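Local coordinates for alpha-1,2-mannosidase (PDB 2WW2), which hydrolyses alpha-mannosides as a calcium-dependent, inverting glycoside hydrolase of family 92 from a bacterium of the human gut, at residues A[131-136]-A[229-234]; A[123-128]-A[254-259]; A[162-167]-A[185-190]; A[127-132]-A[248-253]. One frame throughout, in Å; residues are numbered along the deposited sequence.

Contacts 1 and 3 pair neighbouring antiparallel strands of the N-terminal domain. They touch through strand 229-236, which lies beside 182-188, and a salt bridge from Arg-232 to Glu-187 joins them. Contact 1 is mostly buried. Contact 3 is only partly buried and has more charged side chains. Contacts 2 and 4 are buried and set helices against strands of the same domain. Contact 2 brings the start of helix 256-271 to strand 121-126, mainly by apolar packing and one water. Contact 4 ties the end of helix 240-250 to the turn before strand 130-136 with a carboxylate. Contacts 2 and 4 share Thr-127 and Ser-128, and contacts 1 and 4 share Ala-131 and Val-132.

Contact 1 (A[131-136]-A[229-234]); sequences AVFEVS and LTIRTA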
loop_
_atom_site.group_PDB
_atom_site.type_symbol
_atom_site.label_atom_id
_atom_site.label_comp_id
_atom_site.label_asym_id
_atom_site.label_seq_id
_atom_site.Cartn_x
_atom_site.Cartn_y
_atom_site.Cartn_z
ATOM N N ALA A 131 -24.993 37.893 -19.879
ATOM C CA ALA A 131 -25.905 36.884 -19.311
ATOM C C ALA A 131 -27.270 37.502 -19.101
ATOM O O ALA A 131 -27.393 38.721 -18.980
ATOM C CB ALA A 131 -25.362 36.356 -17.963
ATOM N N VAL A 132 -28.296 36.670 -19.011
ATOM C CA VAL A 132 -29.622 37.167 -18.661
ATOM C C VAL A 132 -30.165 36.245 -17.587
ATOM O O VAL A 132 -29.983 35.042 -17.694
ATOM C CB VAL A 132 -30.561 37.238 -19.894
ATOM C CG1 VAL A 132 -31.975 37.645 -19.486
ATOM C CG2 VAL A 132 -30.011 38.233 -20.936
ATOM N N PHE A 133 -30.757 36.827 -16.536
ATOM C CA PHE A 133 -31.374 36.089 -15.435
ATOM C C PHE A 133 -32.895 36.251 -15.522
ATOM O O PHE A 133 -33.382 37.291 -15.990
ATOM C CB PHE A 133 -30.996 36.704 -14.071
ATOM C CG PHE A 133 -29.555 36.501 -13.650
ATOM C CD1 PHE A 133 -29.246 35.725 -12.529
ATOM C CD2 PHE A 133 -28.521 37.107 -14.351
ATOM C CE1 PHE A 133 -27.922 35.546 -12.125
ATOM C CE2 PHE A 133 -27.183 36.922 -13.947
ATOM C CZ PHE A 133 -26.888 36.153 -12.837
ATOM N N GLU A 134 -33.636 35.272 -15.008
ATOM C CA GLU A 134 -35.028 35.501 -14.634
ATOM C C GLU A 134 -35.049 35.283 -13.125
ATOM O O GLU A 134 -34.294 34.458 -12.612
ATOM C CB GLU A 134 -35.958 34.487 -15.314
ATOM C CG GLU A 134 -35.730 33.049 -14.740
ATOM C CD GLU A 134 -36.561 31.948 -15.397
ATOM O OE1 GLU A 134 -37.682 32.242 -15.897
ATOM O OE2 GLU A 134 -36.071 30.779 -15.401
ATOM N N VAL A 135 -35.865 36.038 -12.392
ATOM C CA VAL A 135 -36.041 35.757 -10.978
ATOM C C VAL A 135 -37.542 35.712 -10.680
ATOM O O VAL A 135 -38.266 36.621 -11.067
ATOM C CB VAL A 135 -35.395 36.833 -10.067
ATOM C CG1 VAL A 135 -35.624 36.455 -8.598
ATOM C CG2 VAL A 135 -33.885 37.032 -10.374
ATOM N N SER A 136 -37.998 34.639 -10.029
ATOM C CA SER A 136 -39.359 34.548 -9.528
ATOM C C SER A 136 -39.345 34.692 -7.998
ATOM O O SER A 136 -38.880 33.791 -7.288
ATOM C CB SER A 136 -39.946 33.191 -9.929
ATOM O OG SER A 136 -41.293 33.079 -9.536
ATOM N N LEU A 229 -38.704 39.047 -12.688
ATOM C CA LEU A 229 -37.703 40.072 -12.932
ATOM C C LEU A 229 -36.720 39.522 -13.955
ATOM O O LEU A 229 -36.268 38.375 -13.829
ATOM C CB LEU A 229 -36.937 40.368 -11.633
ATOM C CG LEU A 229 -35.826 41.421 -11.703
ATOM C CD1 LEU A 229 -36.428 42.829 -11.852
ATOM C CD2 LEU A 229 -34.948 41.335 -10.463
ATOM N N THR A 230 -36.383 40.325 -14.960
ATOM C CA THR A 230 -35.282 39.989 -15.848
ATOM C C THR A 230 -34.087 40.872 -15.511
ATOM O O THR A 230 -34.247 42.062 -15.239
ATOM C CB THR A 230 -35.667 40.201 -17.321
ATOM O OG1 THR A 230 -36.715 39.293 -17.667
ATOM C CG2 THR A 230 -34.476 39.934 -18.224
ATOM N N ILE A 231 -32.893 40.283 -15.489
ATOM C CA ILE A 231 -31.663 41.051 -15.290
ATOM C C ILE A 231 -30.795 40.766 -16.492
ATOM O O ILE A 231 -30.544 39.604 -16.809
ATOM C CB ILE A 231 -30.872 40.588 -14.050
ATOM C CG1 ILE A 231 -31.785 40.485 -12.822
ATOM C CG2 ILE A 231 -29.694 41.573 -13.754
ATOM C CD1 ILE A 231 -31.071 39.968 -11.554
ATOM N N ARG A 232 -30.336 41.818 -17.163
ATOM C CA ARG A 232 -29.482 41.669 -18.338
ATOM C C ARG A 232 -28.152 42.256 -17.978
ATOM O O ARG A 232 -28.113 43.335 -17.399
ATOM C CB ARG A 232 -30.043 42.447 -19.538
ATOM C CG ARG A 232 -31.437 41.999 -19.937
ATOM C CD ARG A 232 -32.046 42.881 -21.065
ATOM N NE ARG A 232 -33.433 42.472 -21.227
ATOM C CZ ARG A 232 -34.464 43.152 -20.743
ATOM N NH1 ARG A 232 -34.267 44.312 -20.129
ATOM N NH2 ARG A 232 -35.694 42.674 -20.886
ATOM N N THR A 233 -27.067 41.569 -18.326
ATOM C CA THR A 233 -25.741 42.050 -17.938
ATOM C C THR A 233 -24.665 41.710 -18.987
ATOM O O THR A 233 -24.780 40.725 -19.720
ATOM C CB THR A 233 -25.370 41.519 -16.522
ATOM O OG1 THR A 233 -24.166 42.132 -16.057
ATOM C CG2 THR A 233 -25.194 40.000 -16.510
ATOM N N ALA A 234 -23.649 42.563 -19.100
ATOM C CA ALA A 234 -22.482 42.253 -19.917
ATOM C C ALA A 234 -21.298 43.007 -19.342
ATOM O O ALA A 234 -21.467 43.940 -18.549
ATOM C CB ALA A 234 -22.700 42.640 -21.389
HETATM O O HOH W 1 -35.750 36.659 -18.182
#
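Ile-231 lies across from Phe-133 in an antiparallel hydrogen-bonded pair. Its CB stands 3.9 Å from Phe-133 CB. The CG1 branch is anti to the carbonyl carbon (chi1 -49°), and this keeps it close to the partner strand. CG1 and CD1 both stay near Phe-133 CB. The tip, Ile-231 CD1, goes on to meet Val-135 CG2 at 4.2 Å. The Phe-133 ring turns its edge, not its face, to this strand, with Ile-231 O and the Thr-233 methyl near its plane. At the end of the same face, Ala-131 CB meets Thr-233 CG2 at 3.9 Å. Ile-82 of strand 80-86 packs on Phe-133 and Ile-231 from this side.

The other face is mixed. Val-132 CG1 meets Thr-230 CG2 at 3.6 Å. Val-132 CG2 lies alongside Arg-232 CG, and both side chains point the same way. The Thr-230 methyl also sits over the rim of one guanidinium face of Arg-232, whose tip bridges to Glu-187. A water joins Thr-230 OG1 to Phe-133 O.

Six backbone hydrogen bonds hold the pair. One of them, from Phe-133 N to Ile-231 O, is 2.8 Å long and fairly straight at 165°. This is a regular antiparallel ladder, with a largely apolar face (Phe-133, Val-135, Ile-231) turned to the interior of the N-terminal beta-sandwich domain.

Contact 2 (A[123-128]-A[254-259]); sequences SLSATS and ADVQLI
A water bridges the two segments where Ala-126 and Ile-259 meet. It donates to Ala-126 O at 2.8 Å and to Ile-259 O at 2.9 Å. It thus joins a carbonyl at the end of the strand to one in the first turn of the helix. No direct hydrogen bond crosses the contact. Ile-259 and Val-256 carry the helix side. Ile-259 CG2 lies 3.5 Å from Ser-125 O and also touches Ser-125 CB. The same methyl, Ile-259 CG2, meets Thr-127 CG2 at 3.7 Å, and CD1 comes near that threonine methyl too.

This is a helix N-terminus packed on a strand of the N-terminal beta-sandwich. Asp-255 is the N-cap: Asp-255 OD1 accepts from Leu-258 N at 2.9 Å. Val-132 of the next strand also packs on Ile-259.

One turn earlier, Val-256 CG2 faces two serine hydroxyls. Val-256 CG2 is 3.6 Å from Ser-125 OG and 3.8 Å from Ser-123 OG. The valine torsion (chi1 72°) puts CG2 anti to the backbone N, where it reaches both. The hydroxyls are satisfied by other residues: Ser-123 OG bonds Glu-134 and Ser-125 OG bonds Tyr-110 O.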
loop_
_atom_site.group_PDB
_atom_site.type_symbol
_atom_site.label_atom_id
_atom_site.label_comp_id
_atom_site.label_asym_id
_atom_site.label_seq_id
_atom_site.Cartn_x
_atom_site.Cartn_y
_atom_site.Cartn_z
ATOM N N SER A 123 -33.002 31.611 -12.817
ATOM C CA SER A 123 -32.121 30.957 -13.773
ATOM C C SER A 123 -31.347 31.987 -14.582
ATOM O O SER A 123 -31.725 33.176 -14.653
ATOM C CB SER A 123 -32.857 29.955 -14.668
ATOM O OG SER A 123 -33.543 30.576 -15.739
ATOM N N LEU A 124 -30.234 31.544 -15.145
ATOM C CA LEU A 124 -29.405 32.419 -15.945
ATOM C C LEU A 124 -28.844 31.648 -17.130
ATOM O O LEU A 124 -28.558 30.455 -17.035
ATOM C CB LEU A 124 -28.255 32.985 -15.099
ATOM C CG LEU A 124 -27.283 31.989 -14.465
ATOM C CD1 LEU A 124 -25.937 32.629 -14.355
ATOM C CD2 LEU A 124 -27.743 31.520 -13.090
ATOM N N SER A 125 -28.644 32.359 -18.232
ATOM C CA SER A 125 -28.079 31.790 -19.440
ATOM C C SER A 125 -27.054 32.795 -19.935
ATOM O O SER A 125 -27.229 33.997 -19.748
ATOM C CB SER A 125 -29.187 31.585 -20.490
ATOM O OG SER A 125 -30.032 30.500 -20.097
ATOM N N ALA A 126 -25.982 32.317 -20.559
ATOM C CA ALA A 126 -24.903 33.216 -20.952
ATOM C C ALA A 126 -24.782 33.362 -22.466
ATOM O O ALA A 126 -25.116 32.446 -23.218
ATOM C CB ALA A 126 -23.580 32.711 -20.365
ATOM N N THR A 127 -24.278 34.505 -22.907
ATOM C CA THR A 127 -23.804 34.652 -24.267
ATOM C C THR A 127 -22.278 34.637 -24.107
ATOM O O THR A 127 -21.796 34.319 -23.025
ATOM C CB THR A 127 -24.272 35.999 -24.878
ATOM O OG1 THR A 127 -23.784 37.089 -24.085
ATOM C CG2 THR A 127 -25.822 36.070 -24.937
ATOM N N SER A 128 -21.524 34.990 -25.150
ATOM C CA SER A 128 -20.056 35.037 -25.046
ATOM C C SER A 128 -19.604 35.988 -23.936
ATOM O O SER A 128 -18.682 35.682 -23.180
ATOM C CB SER A 128 -19.442 35.514 -26.371
ATOM O OG SER A 128 -19.641 34.539 -27.394
ATOM N N ALA A 254 -33.397 41.052 -24.371
ATOM C CA ALA A 254 -33.632 39.611 -24.335
ATOM C C ALA A 254 -34.215 39.165 -23.003
ATOM O O ALA A 254 -34.006 39.820 -21.972
ATOM C CB ALA A 254 -32.336 38.849 -24.618
ATOM N N ASP A 255 -34.937 38.046 -23.019
ATOM C CA ASP A 255 -35.286 37.375 -21.765
ATOM C C ASP A 255 -34.441 36.106 -21.652
ATOM O O ASP A 255 -33.717 35.794 -22.587
ATOM C CB ASP A 255 -36.785 37.090 -21.673
ATOM C CG ASP A 255 -37.297 36.206 -22.796
ATOM O OD1 ASP A 255 -36.507 35.571 -23.530
ATOM O OD2 ASP A 255 -38.528 36.146 -22.944
ATOM N N VAL A 256 -34.510 35.389 -20.530
ATOM C CA VAL A 256 -33.631 34.232 -20.332
ATOM C C VAL A 256 -33.913 33.126 -21.355
ATOM O O VAL A 256 -32.998 32.437 -21.805
ATOM C CB VAL A 256 -33.674 33.670 -18.879
ATOM C CG1 VAL A 256 -34.987 32.949 -18.609
ATOM C CG2 VAL A 256 -32.479 32.708 -18.638
ATOM N N GLN A 257 -35.171 32.988 -21.751
ATOM C CA GLN A 257 -35.545 31.981 -22.752
ATOM C C GLN A 257 -34.819 32.204 -24.079
ATOM O O GLN A 257 -34.385 31.248 -24.727
ATOM C CB GLN A 257 -37.066 31.994 -22.986
ATOM C CG GLN A 257 -37.892 31.443 -21.791
ATOM C CD GLN A 257 -37.875 32.338 -20.537
ATOM O OE1 GLN A 257 -37.683 33.576 -20.613
ATOM N NE2 GLN A 257 -38.087 31.703 -19.362
ATOM N N LEU A 258 -34.691 33.465 -24.489
ATOM C CA LEU A 258 -34.007 33.782 -25.748
ATOM C C LEU A 258 -32.522 33.398 -25.675
ATOM O O LEU A 258 -32.006 32.716 -26.568
ATOM C CB LEU A 258 -34.140 35.266 -26.113
ATOM C CG LEU A 258 -33.562 35.644 -27.497
ATOM C CD1 LEU A 258 -34.390 35.023 -28.615
ATOM C CD2 LEU A 258 -33.482 37.172 -27.699
ATOM N N ILE A 259 -31.845 33.825 -24.609
ATOM C CA ILE A 259 -30.407 33.553 -24.448
ATOM C C ILE A 259 -30.151 32.048 -24.291
ATOM O O ILE A 259 -29.206 31.483 -24.858
ATOM C CB ILE A 259 -29.818 34.319 -23.226
ATOM C CG1 ILE A 259 -30.125 35.827 -23.339
ATOM C CG2 ILE A 259 -28.290 34.031 -23.061
ATOM C CD1 ILE A 259 -29.782 36.474 -24.714
HETATM O O HOH W 2 -26.584 32.585 -25.606
#

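Contact 3 (A[162-167]-A[185-190]); sequences KRLVKG and MMEFSH
Arg-163 reaches across the pair, and its guanidinium tip meets the carbonyl of Phe-188. Arg-163 NH1 gives a hydrogen bond of 2.7 Å to Phe-188 O, bent to 142° at the hydrogen. The oxygen lies near the guanidinium edge, tilted 21° from its plane. A bend about the CG-CD bond (chi3 -75°) turns the tip back to this carbonyl. Arg-163 CD also rests 3.5 Å from His-190 O. Glu-187 OE2 lies 4.4 Å from Arg-163 NH1: the opposite charges are near, but beyond a salt bridge, and no N-H points at the oxygen. A water links that oxygen to Lys-162 O, while OE1 is bound by Arg-232.

The Phe-188 ring points its edge back at Arg-163 O, which lies in its plane. Arg-163 O also accepts from Phe-188 N at 2.9 Å. Farther along this edge, Phe-188 CE2 meets Val-165 CG2 at 3.9 Å. Val-165 CB also packs on Met-186 CG at 3.7 Å, on the same face of the sheet. On the other face, Lys-166 and Met-185 run side by side, pointing the same way. Leu-164 crosses Glu-187 at an angle, and its CD2 touches Glu-187 CB at 3.7 Å.

Two bonds between Val-165 and Met-186 continue the ladder. Arg-163 and Leu-164 both face Glu-159, a G1 beta bulge between strands 154-159 and 164-169, just where the latter starts its ladder with 182-188.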
loop_
_atom_site.group_PDB
_atom_site.type_symbol
_atom_site.label_atom_id
_atom_site.label_comp_id
_atom_site.label_asym_id
_atom_site.label_seq_id
_atom_site.Cartn_x
_atom_site.Cartn_y
_atom_site.Cartn_z
ATOM N N LYS A 162 -33.094 54.794 -14.270
ATOM C CA LYS A 162 -32.859 54.075 -15.521
ATOM C C LYS A 162 -32.824 52.551 -15.317
ATOM O O LYS A 162 -32.646 51.787 -16.271
ATOM C CB LYS A 162 -31.546 54.520 -16.167
ATOM C CG LYS A 162 -31.454 56.003 -16.475
ATOM C CD LYS A 162 -30.507 56.234 -17.634
ATOM C CE LYS A 162 -30.110 57.696 -17.721
ATOM N NZ LYS A 162 -29.122 57.977 -16.644
ATOM N N ARG A 163 -32.980 52.109 -14.074
ATOM C CA ARG A 163 -32.937 50.675 -13.775
ATOM C C ARG A 163 -31.591 50.069 -14.167
ATOM O O ARG A 163 -31.530 48.898 -14.546
ATOM C CB ARG A 163 -34.068 49.940 -14.498
ATOM C CG ARG A 163 -35.478 50.382 -14.060
ATOM C CD ARG A 163 -36.539 49.742 -14.949
ATOM N NE ARG A 163 -36.574 50.396 -16.251
ATOM C CZ ARG A 163 -36.352 49.800 -17.424
ATOM N NH1 ARG A 163 -36.092 48.492 -17.495
ATOM N NH2 ARG A 163 -36.425 50.524 -18.542
ATOM N N LEU A 164 -30.522 50.870 -14.074
ATOM C CA LEU A 164 -29.192 50.426 -14.469
ATOM C C LEU A 164 -28.244 50.353 -13.289
ATOM O O LEU A 164 -28.331 51.170 -12.366
ATOM C CB LEU A 164 -28.567 51.392 -15.497
ATOM C CG LEU A 164 -29.189 51.487 -16.890
ATOM C CD1 LEU A 164 -28.432 52.520 -17.765
ATOM C CD2 LEU A 164 -29.223 50.107 -17.554
ATOM N N VAL A 165 -27.321 49.395 -13.330
ATOM C CA VAL A 165 -26.184 49.397 -12.407
ATOM C C VAL A 165 -24.916 49.220 -13.223
ATOM O O VAL A 165 -24.868 48.376 -14.105
ATOM C CB VAL A 165 -26.275 48.277 -11.342
ATOM C CG1 VAL A 165 -24.943 48.139 -10.593
ATOM C CG2 VAL A 165 -27.403 48.571 -10.350
ATOM N N LYS A 166 -23.896 50.023 -12.951
ATOM C CA LYS A 166 -22.620 49.858 -13.636
ATOM C C LYS A 166 -21.531 49.759 -12.582
ATOM O O LYS A 166 -21.737 50.179 -11.444
ATOM C CB LYS A 166 -22.355 51.053 -14.558
ATOM C CG LYS A 166 -23.409 51.187 -15.668
ATOM C CD LYS A 166 -23.134 52.379 -16.590
ATOM C CE LYS A 166 -24.218 52.468 -17.659
ATOM N NZ LYS A 166 -24.153 53.761 -18.389
ATOM N N GLY A 167 -20.366 49.224 -12.939
ATOM C CA GLY A 167 -19.293 49.149 -11.949
ATOM C C GLY A 167 -17.983 48.664 -12.523
ATOM O O GLY A 167 -17.878 48.369 -13.727
ATOM N N MET A 185 -22.031 46.170 -16.653
ATOM C CA MET A 185 -23.288 46.904 -16.580
ATOM C C MET A 185 -24.431 45.924 -16.594
ATOM O O MET A 185 -24.324 44.816 -17.149
ATOM C CB MET A 185 -23.455 47.934 -17.712
ATOM C CG MET A 185 -23.712 47.368 -19.094
ATOM S SD MET A 185 -24.385 48.591 -20.273
ATOM C CE MET A 185 -26.096 48.724 -19.792
ATOM N N MET A 186 -25.528 46.336 -15.981
ATOM C CA MET A 186 -26.706 45.493 -15.954
ATOM C C MET A 186 -27.977 46.326 -15.936
ATOM O O MET A 186 -27.978 47.496 -15.541
ATOM C CB MET A 186 -26.659 44.547 -14.759
ATOM C CG MET A 186 -26.756 45.223 -13.435
ATOM S SD MET A 186 -26.506 44.054 -12.084
ATOM C CE MET A 186 -24.722 43.953 -12.111
ATOM N N GLU A 187 -29.058 45.717 -16.383
ATOM C CA GLU A 187 -30.309 46.423 -16.481
ATOM C C GLU A 187 -31.371 45.534 -15.871
ATOM O O GLU A 187 -31.291 44.319 -16.018
ATOM C CB GLU A 187 -30.615 46.679 -17.953
ATOM C CG GLU A 187 -31.936 47.401 -18.186
ATOM C CD GLU A 187 -32.326 47.413 -19.646
ATOM O OE1 GLU A 187 -32.366 46.338 -20.277
ATOM O OE2 GLU A 187 -32.586 48.501 -20.167
ATOM N N PHE A 188 -32.333 46.135 -15.164
ATOM C CA PHE A 188 -33.417 45.391 -14.528
ATOM C C PHE A 188 -34.726 45.741 -15.234
ATOM O O PHE A 188 -34.941 46.894 -15.652
ATOM C CB PHE A 188 -33.492 45.722 -13.026
ATOM C CG PHE A 188 -32.230 45.356 -12.266
ATOM C CD1 PHE A 188 -32.133 44.143 -11.603
ATOM C CD2 PHE A 188 -31.133 46.198 -12.263
ATOM C CE1 PHE A 188 -30.967 43.787 -10.921
ATOM C CE2 PHE A 188 -29.960 45.850 -11.585
ATOM C CZ PHE A 188 -29.881 44.648 -10.910
ATOM N N SER A 189 -35.609 44.760 -15.354
ATOM C CA SER A 189 -36.834 44.958 -16.107
ATOM C C SER A 189 -37.879 45.774 -15.347
ATOM O O SER A 189 -38.777 46.357 -15.954
ATOM C CB SER A 189 -37.423 43.594 -16.494
ATOM O OG SER A 189 -37.696 42.825 -15.330
ATOM N N HIS A 190 -37.776 45.810 -14.026
ATOM C CA HIS A 190 -38.820 46.414 -13.201
ATOM C C HIS A 190 -38.265 47.594 -12.409
ATOM O O HIS A 190 -37.057 47.676 -12.185
ATOM C CB HIS A 190 -39.404 45.358 -12.259
ATOM C CG HIS A 190 -40.378 44.434 -12.924
ATOM N ND1 HIS A 190 -39.983 43.405 -13.754
ATOM C CD2 HIS A 190 -41.732 44.380 -12.872
ATOM C CE1 HIS A 190 -41.054 42.767 -14.198
ATOM N NE2 HIS A 190 -42.127 43.336 -13.673
HETATM O O HOH W 3 -32.418 51.113 -19.045
#

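Contact 4 (A[127-132]-A[248-253]); sequences TSRGAV and NREVAD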
loop_
_atom_site.group_PDB
_atom_site.type_symbol
_atom_site.label_atom_id
_atom_site.label_comp_id
_atom_site.label_asym_id
_atom_site.label_seq_id
_atom_site.Cartn_x
_atom_site.Cartn_y
_atom_site.Cartn_z
ATOM N N THR A 127 -24.278 34.505 -22.907
ATOM C CA THR A 127 -23.804 34.652 -24.267
ATOM C C THR A 127 -22.278 34.637 -24.107
ATOM O O THR A 127 -21.796 34.319 -23.025
ATOM C CB THR A 127 -24.272 35.999 -24.878
ATOM O OG1 THR A 127 -23.784 37.089 -24.085
ATOM C CG2 THR A 127 -25.822 36.070 -24.937
ATOM N N SER A 128 -21.524 34.990 -25.150
ATOM C CA SER A 128 -20.056 35.037 -25.046
ATOM C C SER A 128 -19.604 35.988 -23.936
ATOM O O SER A 128 -18.682 35.682 -23.180
ATOM C CB SER A 128 -19.442 35.514 -26.371
ATOM O OG SER A 128 -19.641 34.539 -27.394
ATOM N N ARG A 129 -20.245 37.151 -23.863
ATOM C CA ARG A 129 -19.789 38.211 -22.968
ATOM C C ARG A 129 -20.864 38.710 -21.998
ATOM O O ARG A 129 -20.574 39.482 -21.105
ATOM C CB ARG A 129 -19.209 39.361 -23.808
ATOM C CG ARG A 129 -18.037 38.888 -24.668
ATOM C CD ARG A 129 -17.505 39.990 -25.638
ATOM N NE ARG A 129 -16.556 39.378 -26.555
ATOM C CZ ARG A 129 -16.912 38.677 -27.622
ATOM N NH1 ARG A 129 -18.200 38.508 -27.912
ATOM N NH2 ARG A 129 -15.979 38.142 -28.399
ATOM N N GLY A 130 -22.094 38.222 -22.127
ATOM C CA GLY A 130 -23.137 38.687 -21.221
ATOM C C GLY A 130 -23.957 37.546 -20.651
ATOM O O GLY A 130 -23.655 36.371 -20.906
ATOM N N ALA A 131 -24.993 37.893 -19.879
ATOM C CA ALA A 131 -25.905 36.884 -19.311
ATOM C C ALA A 131 -27.270 37.502 -19.101
ATOM O O ALA A 131 -27.393 38.721 -18.980
ATOM C CB ALA A 131 -25.362 36.356 -17.963
ATOM N N VAL A 132 -28.296 36.670 -19.011
ATOM C CA VAL A 132 -29.622 37.167 -18.661
ATOM C C VAL A 132 -30.165 36.245 -17.587
ATOM O O VAL A 132 -29.983 35.042 -17.694
ATOM C CB VAL A 132 -30.561 37.238 -19.894
ATOM C CG1 VAL A 132 -31.975 37.645 -19.486
ATOM C CG2 VAL A 132 -30.011 38.233 -20.936
ATOM N N ASN A 248 -25.404 45.754 -25.757
ATOM C CA ASN A 248 -26.380 46.051 -26.812
ATOM C C ASN A 248 -26.380 45.017 -27.921
ATOM O O ASN A 248 -27.435 44.681 -28.483
ATOM C CB ASN A 248 -26.168 47.464 -27.350
ATOM C CG ASN A 248 -26.691 48.511 -26.397
ATOM O OD1 ASN A 248 -27.786 48.365 -25.844
ATOM N ND2 ASN A 248 -25.920 49.580 -26.197
ATOM N N ARG A 249 -25.207 44.470 -28.214
ATOM C CA ARG A 249 -25.140 43.460 -29.244
ATOM C C ARG A 249 -25.681 42.118 -28.769
ATOM O O ARG A 249 -26.329 41.409 -29.541
ATOM C CB ARG A 249 -23.710 43.278 -29.744
ATOM C CG ARG A 249 -23.659 42.458 -31.025
ATOM C CD ARG A 249 -22.257 42.334 -31.574
ATOM N NE ARG A 249 -21.671 43.606 -32.003
ATOM C CZ ARG A 249 -20.623 44.189 -31.421
ATOM N NH1 ARG A 249 -20.067 43.650 -30.332
ATOM N NH2 ARG A 249 -20.138 45.323 -31.914
ATOM N N GLU A 250 -25.415 41.761 -27.510
ATOM C CA GLU A 250 -25.616 40.372 -27.087
ATOM C C GLU A 250 -26.853 40.124 -26.229
ATOM O O GLU A 250 -27.428 39.030 -26.292
ATOM C CB GLU A 250 -24.368 39.821 -26.371
ATOM C CG GLU A 250 -23.089 39.818 -27.237
ATOM C CD GLU A 250 -21.870 39.211 -26.536
ATOM O OE1 GLU A 250 -22.054 38.402 -25.597
ATOM O OE2 GLU A 250 -20.717 39.554 -26.935
ATOM N N VAL A 251 -27.244 41.080 -25.391
ATOM C CA VAL A 251 -28.323 40.771 -24.428
ATOM C C VAL A 251 -29.468 41.790 -24.361
ATOM O O VAL A 251 -30.518 41.509 -23.768
ATOM C CB VAL A 251 -27.774 40.538 -22.980
ATOM C CG1 VAL A 251 -26.944 39.230 -22.904
ATOM C CG2 VAL A 251 -26.948 41.747 -22.509
ATOM N N ALA A 252 -29.276 42.968 -24.950
ATOM C CA ALA A 252 -30.305 44.009 -24.872
ATOM C C ALA A 252 -31.648 43.447 -25.318
ATOM O O ALA A 252 -31.714 42.745 -26.316
ATOM C CB ALA A 252 -29.917 45.240 -25.728
ATOM N N ASP A 253 -32.704 43.739 -24.557
ATOM C CA ASP A 253 -34.085 43.340 -24.896
ATOM C C ASP A 253 -34.385 41.856 -24.740
ATOM O O ASP A 253 -35.507 41.432 -24.997
ATOM C CB ASP A 253 -34.458 43.740 -26.324
ATOM C CG ASP A 253 -34.329 45.230 -26.566
ATOM O OD1 ASP A 253 -33.771 45.597 -27.620
ATOM O OD2 ASP A 253 -34.762 46.024 -25.702
#
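Glu-250 stretches its extended side chain over the turn 127-130, and its carboxylate ends among the polar groups there. OE1 takes two bonds. Thr-127 OG1 donates to Glu-250 OE1 at 2.6 Å on the anti lone pair. Arg-129 N donates to Glu-250 OE1 at 2.8 Å on the syn lone pair. The other oxygen, Glu-250 OE2, forms a salt bridge with Arg-129 NH1 at 2.9 Å. Here the carboxylate meets the edge of the guanidinium, nearly in the guanidinium plane. The two flat groups are turned 74° against each other, and NH1 stands 30° out of the carboxylate plane on the syn side. Three bonds therefore fix the rotation of the carboxylate. They would probably also favour its charged form. Arg-129 is held further by NH2, which bonds Tyr-302 O.

The threonine hydroxyl does double duty. Thr-127 OG1 lies between the backbone N and the carbonyl carbon of its residue (chi1 59°), where it can accept from Gly-130 N at 2.8 Å while donating to the glutamate. Thr-127 N in turn bonds Gly-130 O. Thr-127 CG2 lies 3.6 Å from Glu-250 O.

Val-251 makes the apolar half. Val-251 CG1 meets Val-132 CG2 at 3.8 Å and Thr-127 CG2 at 3.9 Å. The valines slide past each other in opposite directions.

The arrangement is an ST motif in the tight turn of a beta hairpin, between strands 121-126 and 130-136. The carboxylate at the end of helix 240-250 grips it.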